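Local coordinates for protein 'Carboxyl esterase 2 (Tuber melanosporum Mel28, PDB 5MIF) that probably hydrolyses carboxylic esters, as an archaeal-type carboxylesterase with the alpha/beta hydrolase fold, at residues A[314-319]-A[323-328]. Residues are numbered along the deposited sequence; the frame is centred on the assembly and turned at random.
Sequences GTIHGF and DVLSEA
Leu325 packs against the turn Ile316–Phe319 in a mainly apolar contact that folds the short helix 323-326 back against the turn that follows strand 307-312, the last strand of the central sheet. No direct hydrogen bond joins the two segments. The CD1 branch of Leu325 reaches Ile316 CG1 at 3.7 Å and Ile316 CD1 at 3.8 Å, the two side chains crossing at about a right angle. With CG1 set between the backbone N and the carbonyl carbon (chi1 62°), the longer arm of Ile316 is directed to the leucine. Nearer the backbone, Leu325 CB packs on Phe319 CA at 3.7 Å, while the phenylalanine ring turns away into the core, edge-to-face with Tyr218 and against Val282 and Ala284 of strand 279-284. A branched aliphatic residue suits this spot, one methyl lying against Ile316 and the turn while CB covers the backbone of Phe319.

Polar groups are linked by a water that bridges the segments, 2.7 Å from Thr315 OG1 and donating to Leu325 O at 2.9 Å, linking the threonine hydroxyl to the carbonyl of Leu325. Ser326 OG donates to Asp323 O (2.8 Å), tilted 29° out of the carbonyl plane, a bond that ties the serine back to its own helical turn; its CB lies 3.4 Å from Phe319 O.

Residues 316-319 form a type II turn, and Gly318 fits its positive phi (95°), where a side chain would jam against the preceding carbonyl O. The CB of His317 points away from 323-328, and its ring is hydrogen-bonded through NE2 to Ser190 OG and through ND1 to Asp287 OD2. This geometry is consistent with the Ser-His-Asp catalytic triad of alpha/beta hydrolases, whose histidine sits on the loop following the last strand.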
loop_
_atom_site.group_PDB
_atom_site.type_symbol
_atom_site.label_atom_id
_atom_site.label_comp_id
_atom_site.label_asym_id
_atom_site.label_seq_id
_atom_site.Cartn_x
_atom_site.Cartn_y
_atom_site.Cartn_z
ATOM N N GLY A 314 5.651 10.190 3.312
ATOM C CA GLY A 314 5.567 10.973 4.539
ATOM C C GLY A 314 5.976 10.249 5.818
ATOM O O GLY A 314 5.764 10.752 6.925
ATOM N N THR A 315 6.559 9.066 5.688
ATOM C CA THR A 315 6.959 8.333 6.883
ATOM C C THR A 315 8.414 7.903 6.786
ATOM O O THR A 315 9.063 8.107 5.761
ATOM C CB THR A 315 6.056 7.116 7.137
ATOM O OG1 THR A 315 6.306 6.599 8.456
ATOM C CG2 THR A 315 6.302 6.037 6.103
ATOM N N ILE A 316 8.918 7.319 7.873
ATOM C CA ILE A 316 10.344 7.053 8.042
ATOM C C ILE A 316 10.617 5.615 8.453
ATOM O O ILE A 316 9.693 4.869 8.780
ATOM C CB ILE A 316 10.954 7.982 9.116
ATOM C CG1 ILE A 316 10.283 7.730 10.470
ATOM C CG2 ILE A 316 10.852 9.448 8.683
ATOM C CD1 ILE A 316 10.792 8.602 11.581
ATOM N N HIS A 317 11.894 5.245 8.454
ATOM C CA HIS A 317 12.330 3.919 8.874
ATOM C C HIS A 317 11.774 3.570 10.259
ATOM O O HIS A 317 11.752 4.416 11.160
ATOM C CB HIS A 317 13.860 3.844 8.876
ATOM C CG HIS A 317 14.398 2.447 8.845
ATOM N ND1 HIS A 317 14.630 1.766 7.667
ATOM C CD2 HIS A 317 14.738 1.597 9.843
ATOM C CE1 HIS A 317 15.102 0.564 7.943
ATOM N NE2 HIS A 317 15.183 0.438 9.255
ATOM N N GLY A 318 11.289 2.344 10.416
ATOM C CA GLY A 318 10.785 1.896 11.699
ATOM C C GLY A 318 9.283 2.037 11.894
ATOM O O GLY A 318 8.770 1.648 12.946
ATOM N N PHE A 319 8.560 2.549 10.896
ATOM C CA PHE A 319 7.146 2.867 11.131
ATOM C C PHE A 319 6.299 1.652 11.502
ATOM O O PHE A 319 5.260 1.794 12.138
ATOM C CB PHE A 319 6.514 3.596 9.923
ATOM C CG PHE A 319 6.342 2.754 8.669
ATOM C CD1 PHE A 319 5.346 1.781 8.575
ATOM C CD2 PHE A 319 7.110 3.016 7.545
ATOM C CE1 PHE A 319 5.180 1.046 7.414
ATOM C CE2 PHE A 319 6.944 2.292 6.370
ATOM C CZ PHE A 319 5.982 1.303 6.302
ATOM N N ASP A 323 5.484 2.133 17.977
ATOM C CA ASP A 323 4.062 2.338 18.282
ATOM C C ASP A 323 3.499 3.682 17.810
ATOM O O ASP A 323 2.449 3.737 17.163
ATOM C CB ASP A 323 3.836 2.181 19.786
ATOM C CG ASP A 323 3.980 0.740 20.248
ATOM O OD1 ASP A 323 4.152 -0.160 19.388
ATOM O OD2 ASP A 323 3.922 0.506 21.476
ATOM N N VAL A 324 4.194 4.759 18.150
ATOM C CA VAL A 324 3.767 6.105 17.786
ATOM C C VAL A 324 3.669 6.275 16.258
ATOM O O VAL A 324 2.683 6.815 15.747
ATOM C CB VAL A 324 4.739 7.159 18.373
ATOM C CG1 VAL A 324 4.608 8.486 17.658
ATOM C CG2 VAL A 324 4.506 7.325 19.878
ATOM N N LEU A 325 4.690 5.820 15.535
ATOM C CA LEU A 325 4.711 5.928 14.073
ATOM C C LEU A 325 3.624 5.069 13.419
ATOM O O LEU A 325 3.057 5.432 12.387
ATOM C CB LEU A 325 6.091 5.524 13.526
ATOM C CG LEU A 325 7.265 6.453 13.860
ATOM C CD1 LEU A 325 8.570 5.991 13.213
ATOM C CD2 LEU A 325 6.949 7.890 13.465
ATOM N N SER A 326 3.317 3.945 14.053
ATOM C CA SER A 326 2.455 2.941 13.459
ATOM C C SER A 326 0.994 3.371 13.409
ATOM O O SER A 326 0.189 2.739 12.717
ATOM C CB SER A 326 2.606 1.613 14.215
ATOM O OG SER A 326 1.884 1.608 15.438
ATOM N N GLU A 327 0.645 4.447 14.113
ATOM C CA GLU A 327 -0.746 4.904 14.136
ATOM C C GLU A 327 -1.033 6.012 13.121
ATOM O O GLU A 327 -2.186 6.407 12.947
ATOM C CB GLU A 327 -1.138 5.373 15.541
ATOM C CG GLU A 327 -1.169 4.237 16.570
ATOM C CD GLU A 327 -2.220 3.162 16.264
ATOM O OE1 GLU A 327 -3.255 3.469 15.633
ATOM O OE2 GLU A 327 -2.000 1.993 16.648
ATOM N N ALA A 328 0.015 6.529 12.480
ATOM C CA ALA A 328 -0.142 7.467 11.376
ATOM C C ALA A 328 -0.849 6.746 10.218
ATOM O O ALA A 328 -0.729 5.525 10.088
ATOM C CB ALA A 328 1.227 8.032 10.940
HETATM O O HOH W 1 4.530 7.040 10.454
#